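Local coordinates for adhesion and penetration protein autotransporter (Haemophilus influenzae, PDB 3SYJ), which mediates bacterial aggregation and adherence to host cells, and is probably a serine protease as well, at residues G1-F5 against I211-D217; N88-H92 against R491-T495; R162-D166 against D199-A203; E448-G454 against F471-G477. One frame throughout, in Å; residues are numbered along the deposited sequence.

Interaction 1 (G1-F5 against I211-D217); sequences GHTYF and IAGSKGD
The buried contact between G1 and D217 is a salt bridge from the chain's N-terminus to the loop just before the probable catalytic residue S218. It lies in the protease domain, at the start of strand 2-4. The amino nitrogen G1 N bonds to D217 OD2 at 3.1 Å, on the syn lone pair of that oxygen. The anti lone pair of OD2 takes S214 N, with 2.8 Å from S214 N to D217 OD2. The carboxylate therefore ties the N-terminus and its own turn, S214 to D217, together. Its other oxygen, OD1, pairs with R153. Q159 also accepts from the amino group.

The backbones form a single antiparallel hydrogen-bonded pair, H2 with A212, in which H2 N reaches A212 O at 2.9 Å. The H2 ring has CG anti to its carbonyl carbon (chi1 -66°), which carries CE1 to 3.6 Å from S214 CB. Beyond it, T3 CG2 lies alongside I211 CD1, with the two side chains pointing the same way.

In activated chymotrypsin and trypsin the new N-terminus pairs with the aspartate before the catalytic serine. The bond here is consistent with that chemistry, and probably helps to order the loop leading into S218.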
loop_
_atom_site.group_PDB
_atom_site.type_symbol
_atom_site.label_atom_id
_atom_site.label_comp_id
_atom_site.label_asym_id
_atom_site.label_seq_id
_atom_site.Cartn_x
_atom_site.Cartn_y
_atom_site.Cartn_z
ATOM N N GLY A 1 -22.964 -38.002 -51.998
ATOM C CA GLY A 1 -21.620 -38.491 -52.263
ATOM C C GLY A 1 -21.238 -39.695 -51.422
ATOM O O GLY A 1 -22.020 -40.150 -50.591
ATOM N N HIS A 2 -20.025 -40.194 -51.636
ATOM C CA HIS A 2 -19.540 -41.379 -50.954
ATOM C C HIS A 2 -18.439 -41.026 -49.984
ATOM O O HIS A 2 -17.388 -40.533 -50.386
ATOM C CB HIS A 2 -18.992 -42.395 -51.967
ATOM C CG HIS A 2 -20.033 -42.975 -52.874
ATOM N ND1 HIS A 2 -20.430 -42.362 -54.042
ATOM C CD2 HIS A 2 -20.748 -44.122 -52.792
ATOM C CE1 HIS A 2 -21.353 -43.099 -54.634
ATOM N NE2 HIS A 2 -21.565 -44.174 -53.895
ATOM N N THR A 3 -18.672 -41.310 -48.708
ATOM C CA THR A 3 -17.662 -41.114 -47.687
ATOM C C THR A 3 -17.094 -42.462 -47.228
ATOM O O THR A 3 -17.606 -43.526 -47.589
ATOM C CB THR A 3 -18.240 -40.355 -46.472
ATOM O OG1 THR A 3 -19.233 -41.158 -45.820
ATOM C CG2 THR A 3 -18.866 -39.031 -46.914
ATOM N N TYR A 4 -16.035 -42.398 -46.427
ATOM C CA TYR A 4 -15.373 -43.572 -45.882
ATOM C C TYR A 4 -15.853 -43.842 -44.457
ATOM O O TYR A 4 -15.605 -43.051 -43.543
ATOM C CB TYR A 4 -13.859 -43.349 -45.907
ATOM C CG TYR A 4 -13.030 -44.456 -45.305
ATOM C CD1 TYR A 4 -13.411 -45.790 -45.424
ATOM C CD2 TYR A 4 -11.841 -44.171 -44.644
ATOM C CE1 TYR A 4 -12.641 -46.804 -44.874
ATOM C CE2 TYR A 4 -11.066 -45.176 -44.092
ATOM C CZ TYR A 4 -11.469 -46.492 -44.212
ATOM O OH TYR A 4 -10.695 -47.492 -43.670
ATOM N N PHE A 5 -16.542 -44.966 -44.275
ATOM C CA PHE A 5 -17.081 -45.355 -42.976
ATOM C C PHE A 5 -15.992 -45.572 -41.922
ATOM O O PHE A 5 -16.280 -45.627 -40.724
ATOM C CB PHE A 5 -17.955 -46.610 -43.108
ATOM C CG PHE A 5 -18.656 -47.000 -41.833
ATOM C CD1 PHE A 5 -19.665 -46.204 -41.315
ATOM C CD2 PHE A 5 -18.305 -48.159 -41.154
ATOM C CE1 PHE A 5 -20.315 -46.552 -40.142
ATOM C CE2 PHE A 5 -18.952 -48.517 -39.983
ATOM C CZ PHE A 5 -19.959 -47.713 -39.475
ATOM N N ILE A 211 -13.858 -37.321 -51.377
ATOM C CA ILE A 211 -15.283 -37.604 -51.493
ATOM C C ILE A 211 -15.728 -37.594 -52.954
ATOM O O ILE A 211 -15.405 -36.680 -53.716
ATOM C CB ILE A 211 -16.116 -36.604 -50.666
ATOM C CG1 ILE A 211 -17.584 -37.026 -50.600
ATOM C CG2 ILE A 211 -15.967 -35.188 -51.215
ATOM C CD1 ILE A 211 -18.410 -36.132 -49.697
ATOM N N ALA A 212 -16.463 -38.625 -53.341
ATOM C CA ALA A 212 -16.920 -38.762 -54.716
ATOM C C ALA A 212 -18.396 -38.431 -54.792
ATOM O O ALA A 212 -19.124 -38.586 -53.815
ATOM C CB ALA A 212 -16.673 -40.177 -55.211
ATOM N N GLY A 213 -18.839 -37.985 -55.958
ATOM C CA GLY A 213 -20.230 -37.625 -56.148
ATOM C C GLY A 213 -21.054 -38.826 -56.549
ATOM O O GLY A 213 -20.508 -39.873 -56.886
ATOM N N SER A 214 -22.372 -38.671 -56.511
ATOM C CA SER A 214 -23.296 -39.735 -56.886
ATOM C C SER A 214 -24.555 -39.121 -57.497
ATOM O O SER A 214 -24.578 -37.931 -57.803
ATOM C CB SER A 214 -23.649 -40.576 -55.666
ATOM O OG SER A 214 -23.897 -39.752 -54.542
ATOM N N LYS A 215 -25.598 -39.924 -57.685
ATOM C CA LYS A 215 -26.848 -39.388 -58.213
ATOM C C LYS A 215 -27.338 -38.246 -57.343
ATOM O O LYS A 215 -27.529 -38.415 -56.139
ATOM C CB LYS A 215 -27.930 -40.465 -58.307
ATOM C CG LYS A 215 -27.861 -41.296 -59.568
ATOM C CD LYS A 215 -28.717 -42.543 -59.443
ATOM C CE LYS A 215 -28.324 -43.589 -60.478
ATOM N NZ LYS A 215 -28.884 -44.936 -60.157
ATOM N N GLY A 216 -27.541 -37.084 -57.961
ATOM C CA GLY A 216 -28.021 -35.915 -57.249
ATOM C C GLY A 216 -26.937 -34.881 -57.048
ATOM O O GLY A 216 -27.211 -33.744 -56.666
ATOM N N ASP A 217 -25.698 -35.283 -57.308
ATOM C CA ASP A 217 -24.555 -34.401 -57.152
ATOM C C ASP A 217 -24.243 -33.675 -58.447
ATOM O O ASP A 217 -23.367 -32.809 -58.472
ATOM C CB ASP A 217 -23.331 -35.189 -56.685
ATOM C CG ASP A 217 -23.331 -35.436 -55.181
ATOM O OD1 ASP A 217 -23.451 -34.450 -54.414
ATOM O OD2 ASP A 217 -23.199 -36.610 -54.764
HETATM O O HOH W 1 -21.593 -35.149 -52.092
#

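Interaction 2 (N88-H92 against R491-T495); sequences NPDQH and RIQNT
R491 meets D90 in a salt bridge between a beta-helix segment and a loop of the protease domain. The two side chains come from opposite directions, and the carboxylate and guanidinium planes are 24° apart. D90 OD1 is at the edge of the guanidinium; the modelled approach to NH2 is unusually short, so its exact length is doubtful. The long arginine chain is bent at chi3 (-90°), and NH1 pairs with D532.

Next along the chain, I492 turns its side chain away. Its carbonyl joins the contact through a water that also bonds D90 OD2 and R491 NH2, with 2.7 Å from the water oxygen to D90 OD2.

Q493 lies on the short, weakly bonded strand 493-494. This strand is an outermost one in a parallel sheet of the beta-helix, next to strand 471-473. Q493 OE1 accepts from H92 NE2 at 2.8 Å, close to the plane of the imidazole, and the two side chains run at about a right angle. A second water links Q493 OE1 to D90 OD1.

N494 gives its backbone N to D90 OD2 at 3.0 Å, from above the carboxylate plane. Its carbonyl oxygen accepts a hydrogen bond from R675 NH2. D90 N donates to N88 OD1, an Asx turn.

T495 ends the segment. Its OG1 is 3.4 Å from Q91 CA and has no polar partner in the model.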
loop_
_atom_site.group_PDB
_atom_site.type_symbol
_atom_site.label_atom_id
_atom_site.label_comp_id
_atom_site.label_asym_id
_atom_site.label_seq_id
_atom_site.Cartn_x
_atom_site.Cartn_y
_atom_site.Cartn_z
ATOM N N ASN A 88 -33.576 -21.553 -37.532
ATOM C CA ASN A 88 -33.591 -20.374 -36.675
ATOM C C ASN A 88 -34.188 -19.215 -37.458
ATOM O O ASN A 88 -33.568 -18.732 -38.400
ATOM C CB ASN A 88 -32.159 -20.042 -36.218
ATOM C CG ASN A 88 -32.078 -18.779 -35.357
ATOM O OD1 ASN A 88 -33.084 -18.119 -35.080
ATOM N ND2 ASN A 88 -30.866 -18.438 -34.937
ATOM N N PRO A 89 -35.402 -18.774 -37.086
ATOM C CA PRO A 89 -36.107 -17.709 -37.823
ATOM C C PRO A 89 -35.352 -16.363 -37.874
ATOM O O PRO A 89 -35.623 -15.561 -38.767
ATOM C CB PRO A 89 -37.432 -17.573 -37.057
ATOM C CG PRO A 89 -37.122 -18.122 -35.683
ATOM C CD PRO A 89 -36.219 -19.284 -35.972
ATOM N N ASP A 90 -34.418 -16.132 -36.951
ATOM C CA ASP A 90 -33.591 -14.920 -36.985
ATOM C C ASP A 90 -32.766 -14.792 -38.263
ATOM O O ASP A 90 -32.275 -13.710 -38.583
ATOM C CB ASP A 90 -32.651 -14.862 -35.775
ATOM C CG ASP A 90 -33.394 -14.637 -34.477
ATOM O OD1 ASP A 90 -34.640 -14.626 -34.520
ATOM O OD2 ASP A 90 -32.742 -14.485 -33.421
ATOM N N GLN A 91 -32.610 -15.890 -38.989
ATOM C CA GLN A 91 -31.734 -15.887 -40.157
ATOM C C GLN A 91 -32.383 -15.241 -41.367
ATOM O O GLN A 91 -31.695 -14.700 -42.229
ATOM C CB GLN A 91 -31.270 -17.299 -40.517
ATOM C CG GLN A 91 -30.459 -17.341 -41.809
ATOM C CD GLN A 91 -29.771 -18.682 -42.043
ATOM O OE1 GLN A 91 -30.329 -19.747 -41.733
ATOM N NE2 GLN A 91 -28.554 -18.637 -42.598
ATOM N N HIS A 92 -33.710 -15.312 -41.435
ATOM C CA HIS A 92 -34.435 -14.739 -42.563
ATOM C C HIS A 92 -33.814 -15.154 -43.890
ATOM O O HIS A 92 -33.470 -14.305 -44.725
ATOM C CB HIS A 92 -34.459 -13.216 -42.459
ATOM C CG HIS A 92 -35.241 -12.711 -41.292
ATOM N ND1 HIS A 92 -36.556 -12.312 -41.395
ATOM C CD2 HIS A 92 -34.903 -12.566 -39.991
ATOM C CE1 HIS A 92 -36.991 -11.929 -40.208
ATOM N NE2 HIS A 92 -36.008 -12.072 -39.338
ATOM N N ARG A 491 -36.369 -8.504 -27.958
ATOM C CA ARG A 491 -35.249 -9.403 -28.212
ATOM C C ARG A 491 -34.514 -8.962 -29.476
ATOM O O ARG A 491 -35.118 -8.398 -30.395
ATOM C CB ARG A 491 -35.706 -10.860 -28.338
ATOM C CG ARG A 491 -36.781 -11.107 -29.373
ATOM C CD ARG A 491 -37.167 -12.598 -29.447
ATOM N NE ARG A 491 -36.326 -13.287 -30.409
ATOM C CZ ARG A 491 -36.659 -13.487 -31.679
ATOM N NH1 ARG A 491 -37.833 -13.085 -32.146
ATOM N NH2 ARG A 491 -35.812 -14.102 -32.482
ATOM N N ILE A 492 -33.209 -9.199 -29.523
ATOM C CA ILE A 492 -32.451 -8.905 -30.730
ATOM C C ILE A 492 -32.415 -10.156 -31.600
ATOM O O ILE A 492 -32.017 -11.221 -31.141
ATOM C CB ILE A 492 -31.013 -8.442 -30.406
ATOM C CG1 ILE A 492 -31.029 -7.279 -29.411
ATOM C CG2 ILE A 492 -30.281 -8.015 -31.673
ATOM C CD1 ILE A 492 -29.656 -6.951 -28.850
ATOM N N GLN A 493 -32.859 -10.040 -32.845
ATOM C CA GLN A 493 -32.735 -11.142 -33.787
ATOM C C GLN A 493 -31.292 -11.233 -34.242
ATOM O O GLN A 493 -30.747 -10.291 -34.822
ATOM C CB GLN A 493 -33.635 -10.928 -34.992
ATOM C CG GLN A 493 -35.097 -10.871 -34.654
ATOM C CD GLN A 493 -35.952 -10.991 -35.888
ATOM O OE1 GLN A 493 -35.960 -12.029 -36.543
ATOM N NE2 GLN A 493 -36.672 -9.921 -36.221
ATOM N N ASN A 494 -30.668 -12.367 -33.964
ATOM C CA ASN A 494 -29.287 -12.565 -34.341
ATOM C C ASN A 494 -29.056 -14.045 -34.562
ATOM O O ASN A 494 -29.710 -14.876 -33.937
ATOM C CB ASN A 494 -28.345 -12.024 -33.260
ATOM C CG ASN A 494 -28.441 -12.802 -31.964
ATOM O OD1 ASN A 494 -29.443 -12.716 -31.248
ATOM N ND2 ASN A 494 -27.396 -13.559 -31.648
ATOM N N THR A 495 -28.126 -14.354 -35.460
ATOM C CA THR A 495 -27.824 -15.726 -35.861
ATOM C C THR A 495 -26.506 -16.248 -35.277
ATOM O O THR A 495 -26.415 -17.422 -34.914
ATOM C CB THR A 495 -27.767 -15.861 -37.408
ATOM O OG1 THR A 495 -29.096 -15.858 -37.941
ATOM C CG2 THR A 495 -27.089 -17.160 -37.812
HETATM O O HOH W 2 -28.554 -20.070 -35.705
HETATM O O HOH W 3 -33.325 -13.754 -30.881
HETATM O O HOH W 4 -37.138 -14.421 -35.354
#

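Interaction 3 (R162-D166 against D199-A203); sequences RNDQD and DVRKA
R201 buries the largest share of this contact, with D164 and V200 next. It is a surface contact of the protease domain, where two type I turns, N163 to D166 and D199 to K202, meet by one long side chain.

The R201 chain runs extended to CD and bends at chi3 (-58°). This brings its guanidinium to the other turn. R201 NH1 donates to the backbone oxygen D164 O at 2.7 Å. The oxygen lies in the plane of the guanidinium, but the nitrogen stands above the carbonyl plane of D164. On the way, R201 CD passes 3.4 Å from N163 O.

The other edge of the guanidinium is held within its own turn. NE and NH2 grip the D199 carboxylate side-on, one nitrogen to each oxygen, with R201 NE 3.1 Å from D199 OD1. The same OD1 also takes the backbone R201 N at 2.9 Å, which makes an Asx turn. D199 thus fixes both the start and the end of the arginine, and its charge probably balances that of R201.

D164 adds backbone rather than side chain to the bond; its carboxylate is hydrogen-bonded to Y4. V200 supplies the apolar part. Its CG1 meets R162 CB at 3.9 Å, and the two side chains cross at about a right angle.

The turn N163 to D166 joins antiparallel strands 159-162 and 168-172 as a hairpin. Strand 2-4 lies parallel to 159-162 on the far side from 168-172, and its Y4 touches V200 and R201.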
loop_
_atom_site.group_PDB
_atom_site.type_symbol
_atom_site.label_atom_id
_atom_site.label_comp_id
_atom_site.label_asym_id
_atom_site.label_seq_id
_atom_site.Cartn_x
_atom_site.Cartn_y
_atom_site.Cartn_z
ATOM N N ARG A 162 -18.711 -46.054 -47.302
ATOM C CA ARG A 162 -18.121 -47.300 -47.771
ATOM C C ARG A 162 -17.174 -47.858 -46.726
ATOM O O ARG A 162 -16.402 -47.110 -46.131
ATOM C CB ARG A 162 -17.351 -47.071 -49.066
ATOM C CG ARG A 162 -18.181 -46.452 -50.156
ATOM C CD ARG A 162 -17.728 -46.904 -51.530
ATOM N NE ARG A 162 -18.865 -46.865 -52.438
ATOM C CZ ARG A 162 -19.567 -47.931 -52.793
ATOM N NH1 ARG A 162 -19.226 -49.131 -52.346
ATOM N NH2 ARG A 162 -20.597 -47.799 -53.611
ATOM N N ASN A 163 -17.237 -49.170 -46.503
ATOM C CA ASN A 163 -16.383 -49.802 -45.504
ATOM C C ASN A 163 -15.083 -50.325 -46.102
ATOM O O ASN A 163 -14.760 -50.051 -47.257
ATOM C CB ASN A 163 -17.127 -50.909 -44.750
ATOM C CG ASN A 163 -17.515 -52.075 -45.647
ATOM O OD1 ASN A 163 -16.914 -52.297 -46.700
ATOM N ND2 ASN A 163 -18.526 -52.828 -45.228
ATOM N N ASP A 164 -14.339 -51.078 -45.305
ATOM C CA ASP A 164 -13.027 -51.547 -45.729
ATOM C C ASP A 164 -13.097 -52.604 -46.839
ATOM O O ASP A 164 -12.096 -52.909 -47.486
ATOM C CB ASP A 164 -12.220 -52.026 -44.521
ATOM C CG ASP A 164 -11.448 -50.897 -43.860
ATOM O OD1 ASP A 164 -11.137 -49.922 -44.568
ATOM O OD2 ASP A 164 -11.143 -50.980 -42.650
ATOM N N GLN A 165 -14.291 -53.137 -47.076
ATOM C CA GLN A 165 -14.498 -54.086 -48.164
ATOM C C GLN A 165 -15.101 -53.344 -49.359
ATOM O O GLN A 165 -15.505 -53.952 -50.353
ATOM C CB GLN A 165 -15.394 -55.254 -47.715
ATOM C CG GLN A 165 -14.752 -56.232 -46.698
ATOM C CD GLN A 165 -14.767 -55.709 -45.248
ATOM O OE1 GLN A 165 -13.750 -55.767 -44.535
ATOM N NE2 GLN A 165 -15.923 -55.197 -44.811
ATOM N N ASP A 166 -15.148 -52.018 -49.244
ATOM C CA ASP A 166 -15.705 -51.140 -50.276
ATOM C C ASP A 166 -17.182 -51.406 -50.534
ATOM O O ASP A 166 -17.659 -51.266 -51.657
ATOM C CB ASP A 166 -14.927 -51.255 -51.590
ATOM C CG ASP A 166 -15.097 -50.032 -52.477
ATOM O OD1 ASP A 166 -15.322 -48.929 -51.932
ATOM O OD2 ASP A 166 -15.002 -50.169 -53.716
ATOM N N ASP A 199 -9.696 -44.235 -54.419
ATOM C CA ASP A 199 -10.200 -45.118 -53.385
ATOM C C ASP A 199 -10.577 -44.309 -52.149
ATOM O O ASP A 199 -9.717 -43.704 -51.510
ATOM C CB ASP A 199 -9.121 -46.150 -53.058
ATOM C CG ASP A 199 -9.545 -47.123 -51.978
ATOM O OD1 ASP A 199 -10.679 -47.006 -51.467
ATOM O OD2 ASP A 199 -8.730 -48.010 -51.642
ATOM N N VAL A 200 -11.860 -44.298 -51.809
ATOM C CA VAL A 200 -12.338 -43.474 -50.702
ATOM C C VAL A 200 -11.756 -43.933 -49.369
ATOM O O VAL A 200 -11.635 -43.144 -48.427
ATOM C CB VAL A 200 -13.887 -43.440 -50.630
ATOM C CG1 VAL A 200 -14.430 -44.730 -50.073
ATOM C CG2 VAL A 200 -14.338 -42.277 -49.778
ATOM N N ARG A 201 -11.370 -45.202 -49.311
ATOM C CA ARG A 201 -10.811 -45.792 -48.103
ATOM C C ARG A 201 -9.436 -45.204 -47.819
ATOM O O ARG A 201 -8.906 -45.342 -46.720
ATOM C CB ARG A 201 -10.697 -47.318 -48.251
ATOM C CG ARG A 201 -12.017 -48.045 -48.457
ATOM C CD ARG A 201 -11.801 -49.527 -48.757
ATOM N NE ARG A 201 -10.968 -49.733 -49.939
ATOM C CZ ARG A 201 -10.537 -50.920 -50.358
ATOM N NH1 ARG A 201 -10.860 -52.025 -49.692
ATOM N NH2 ARG A 201 -9.778 -51.007 -51.445
ATOM N N LYS A 202 -8.860 -44.541 -48.813
ATOM C CA LYS A 202 -7.481 -44.086 -48.694
ATOM C C LYS A 202 -7.319 -42.573 -48.749
ATOM O O LYS A 202 -8.033 -41.880 -49.471
ATOM C CB LYS A 202 -6.618 -44.744 -49.776
ATOM C CG LYS A 202 -6.522 -46.251 -49.633
ATOM C CD LYS A 202 -5.809 -46.873 -50.812
ATOM C CE LYS A 202 -5.192 -48.210 -50.437
ATOM N NZ LYS A 202 -4.229 -48.097 -49.285
ATOM N N ALA A 203 -6.360 -42.073 -47.978
ATOM C CA ALA A 203 -5.974 -40.677 -48.065
ATOM C C ALA A 203 -5.443 -40.388 -49.473
ATOM O O ALA A 203 -4.727 -41.203 -50.059
ATOM C CB ALA A 203 -4.933 -40.349 -47.011
#

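Interaction 4 (E448-G454 against F471-G477); sequences EIGLVSG and FYFGFRG
Y472 lays one ring face on G450: the CA sits over the ring centre, 3.4 Å from the centroid, in a CH-pi contact. The two residues lie on strands from successive rungs of a parallel beta-helix. The opposite face carries the ring of H92, and E448 CG comes to the edge at 4.0 Å from Y472 CE2. The ring gets there because Y472 CG lies between the backbone N and the carbonyl carbon (chi1 66°).

The strands pair I449 with F471, G450 with Y472 and L451 with F473. Y472 N donates to I449 O at 2.8 Å, and L451 N to Y472 O at 3.0 Å.

The F471 ring has I449 O over one face, offset toward the rim. L451 CD1 is at the F471 edge, 3.6 Å from its CZ, and also touches F473 CE1 at 3.8 Å. F471 CE2 lies over a face of the F473 ring. These apolar groups point into the interior of the beta-helix.

Past the strands the chain turns a corner at S453 and G454, which still pair with the type II turn G474 to G477. S453 N bonds F475 O at 2.8 Å, nearly straight. G454 N reaches G477 O at 2.7 Å, from above the carbonyl plane.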
loop_
_atom_site.group_PDB
_atom_site.type_symbol
_atom_site.label_atom_id
_atom_site.label_comp_id
_atom_site.label_asym_id
_atom_site.label_seq_id
_atom_site.Cartn_x
_atom_site.Cartn_y
_atom_site.Cartn_z
ATOM N N GLU A 448 -38.191 -3.592 -42.667
ATOM C CA GLU A 448 -37.386 -4.687 -42.140
ATOM C C GLU A 448 -35.948 -4.504 -42.618
ATOM O O GLU A 448 -35.714 -4.157 -43.778
ATOM C CB GLU A 448 -37.955 -6.021 -42.625
ATOM C CG GLU A 448 -37.377 -7.254 -41.961
ATOM C CD GLU A 448 -38.110 -8.532 -42.362
ATOM O OE1 GLU A 448 -38.241 -8.795 -43.582
ATOM O OE2 GLU A 448 -38.552 -9.274 -41.456
ATOM N N ILE A 449 -34.990 -4.731 -41.723
ATOM C CA ILE A 449 -33.578 -4.477 -42.022
ATOM C C ILE A 449 -32.704 -5.626 -41.527
ATOM O O ILE A 449 -32.761 -5.994 -40.355
ATOM C CB ILE A 449 -33.084 -3.153 -41.375
ATOM C CG1 ILE A 449 -33.918 -1.960 -41.850
ATOM C CG2 ILE A 449 -31.611 -2.917 -41.667
ATOM C CD1 ILE A 449 -33.746 -0.716 -40.985
ATOM N N GLY A 450 -31.908 -6.203 -42.425
ATOM C CA GLY A 450 -30.995 -7.264 -42.050
ATOM C C GLY A 450 -29.553 -6.941 -42.404
ATOM O O GLY A 450 -29.278 -6.335 -43.438
ATOM N N LEU A 451 -28.633 -7.335 -41.527
ATOM C CA LEU A 451 -27.207 -7.301 -41.830
ATOM C C LEU A 451 -26.695 -8.735 -42.036
ATOM O O LEU A 451 -26.897 -9.597 -41.176
ATOM C CB LEU A 451 -26.446 -6.633 -40.690
ATOM C CG LEU A 451 -26.443 -5.105 -40.660
ATOM C CD1 LEU A 451 -26.157 -4.611 -39.254
ATOM C CD2 LEU A 451 -25.408 -4.581 -41.647
ATOM N N VAL A 452 -26.045 -8.988 -43.176
ATOM C CA VAL A 452 -25.547 -10.326 -43.488
ATOM C C VAL A 452 -24.171 -10.286 -44.135
ATOM O O VAL A 452 -23.824 -9.319 -44.812
ATOM C CB VAL A 452 -26.504 -11.114 -44.413
ATOM C CG1 VAL A 452 -27.828 -11.377 -43.719
ATOM C CG2 VAL A 452 -26.716 -10.373 -45.725
ATOM N N SER A 453 -23.408 -11.356 -43.907
ATOM C CA SER A 453 -22.084 -11.581 -44.503
ATOM C C SER A 453 -20.944 -10.907 -43.755
ATOM O O SER A 453 -19.789 -11.050 -44.128
ATOM C CB SER A 453 -21.988 -11.020 -45.918
ATOM O OG SER A 453 -21.430 -9.715 -45.901
ATOM N N GLY A 454 -21.272 -10.169 -42.703
ATOM C CA GLY A 454 -20.260 -9.569 -41.857
ATOM C C GLY A 454 -19.528 -8.392 -42.486
ATOM O O GLY A 454 -18.741 -7.736 -41.820
ATOM N N PHE A 471 -35.510 -5.685 -37.060
ATOM C CA PHE A 471 -34.101 -5.604 -37.412
ATOM C C PHE A 471 -33.479 -6.943 -37.054
ATOM O O PHE A 471 -33.777 -7.511 -36.006
ATOM C CB PHE A 471 -33.422 -4.469 -36.637
ATOM C CG PHE A 471 -31.975 -4.243 -37.010
ATOM C CD1 PHE A 471 -31.612 -3.175 -37.824
ATOM C CD2 PHE A 471 -30.981 -5.082 -36.537
ATOM C CE1 PHE A 471 -30.286 -2.961 -38.173
ATOM C CE2 PHE A 471 -29.651 -4.881 -36.881
ATOM C CZ PHE A 471 -29.302 -3.823 -37.698
ATOM N N TYR A 472 -32.630 -7.466 -37.924
ATOM C CA TYR A 472 -31.983 -8.735 -37.624
ATOM C C TYR A 472 -30.551 -8.801 -38.138
ATOM O O TYR A 472 -30.229 -8.260 -39.205
ATOM C CB TYR A 472 -32.794 -9.909 -38.187
ATOM C CG TYR A 472 -32.848 -9.938 -39.698
ATOM C CD1 TYR A 472 -31.914 -10.661 -40.433
ATOM C CD2 TYR A 472 -33.822 -9.231 -40.389
ATOM C CE1 TYR A 472 -31.949 -10.675 -41.819
ATOM C CE2 TYR A 472 -33.870 -9.244 -41.764
ATOM C CZ TYR A 472 -32.932 -9.969 -42.478
ATOM O OH TYR A 472 -32.987 -9.976 -43.856
ATOM N N PHE A 473 -29.698 -9.461 -37.358
ATOM C CA PHE A 473 -28.396 -9.900 -37.834
ATOM C C PHE A 473 -28.538 -11.324 -38.380
ATOM O O PHE A 473 -28.690 -12.289 -37.627
ATOM C CB PHE A 473 -27.363 -9.860 -36.706
ATOM C CG PHE A 473 -27.205 -8.505 -36.074
ATOM C CD1 PHE A 473 -26.218 -7.638 -36.502
ATOM C CD2 PHE A 473 -28.049 -8.099 -35.050
ATOM C CE1 PHE A 473 -26.073 -6.386 -35.916
ATOM C CE2 PHE A 473 -27.909 -6.850 -34.464
ATOM C CZ PHE A 473 -26.922 -5.996 -34.897
ATOM N N GLY A 474 -28.506 -11.452 -39.700
ATOM C CA GLY A 474 -28.598 -12.756 -40.320
ATOM C C GLY A 474 -27.259 -13.467 -40.342
ATOM O O GLY A 474 -26.392 -13.201 -39.515
ATOM N N PHE A 475 -27.108 -14.376 -41.300
ATOM C CA PHE A 475 -25.889 -15.156 -41.497
ATOM C C PHE A 475 -24.664 -14.264 -41.524
ATOM O O PHE A 475 -24.514 -13.446 -42.430
ATOM C CB PHE A 475 -25.994 -15.917 -42.819
ATOM C CG PHE A 475 -24.771 -16.710 -43.180
ATOM C CD1 PHE A 475 -24.498 -17.909 -42.545
ATOM C CD2 PHE A 475 -23.920 -16.286 -44.198
ATOM C CE1 PHE A 475 -23.382 -18.660 -42.892
ATOM C CE2 PHE A 475 -22.796 -17.035 -44.555
ATOM C CZ PHE A 475 -22.530 -18.224 -43.901
ATOM N N ARG A 476 -23.805 -14.423 -40.518
ATOM C CA ARG A 476 -22.534 -13.690 -40.381
ATOM C C ARG A 476 -22.672 -12.205 -39.995
ATOM O O ARG A 476 -21.679 -11.499 -39.817
ATOM C CB ARG A 476 -21.629 -13.892 -41.599
ATOM C CG ARG A 476 -21.034 -15.286 -41.646
ATOM C CD ARG A 476 -20.195 -15.488 -42.888
ATOM N NE ARG A 476 -19.761 -16.873 -43.000
ATOM C CZ ARG A 476 -19.133 -17.372 -44.058
ATOM N NH1 ARG A 476 -18.865 -16.597 -45.105
ATOM N NH2 ARG A 476 -18.773 -18.647 -44.068
ATOM N N GLY A 477 -23.912 -11.758 -39.839
ATOM C CA GLY A 477 -24.192 -10.448 -39.279
ATOM C C GLY A 477 -23.463 -9.312 -39.959
ATOM O O GLY A 477 -23.297 -9.312 -41.180
HETATM O O HOH W 5 -23.233 -7.246 -42.924
HETATM O O HOH W 6 -18.887 -13.353 -45.586
#

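Overall arrangement
Interactions 1, 2 and 4 are buried, whereas interaction 3 lies at the surface. Interactions 1 and 3 belong to the protease domain; interaction 1 involves strand 2-4 and interaction 3 starts at the end of its neighbour 159-162, with T3 O to R162 N joining them. Interaction 4 lies in the beta-helix. Interaction 2 links protease loop 88-92 to the same parallel sheet, where strands 471-473 and 493-494 are neighbours, bonded through Q493 O and F473 N. Their centres are about 8 Å apart. Chemistry follows place: a buried amino-carboxylate pair marks the protease core, charged groups and waters join the domains, backbone ladders and apolar packing build the beta-helix, and an arginine bridges surface turns.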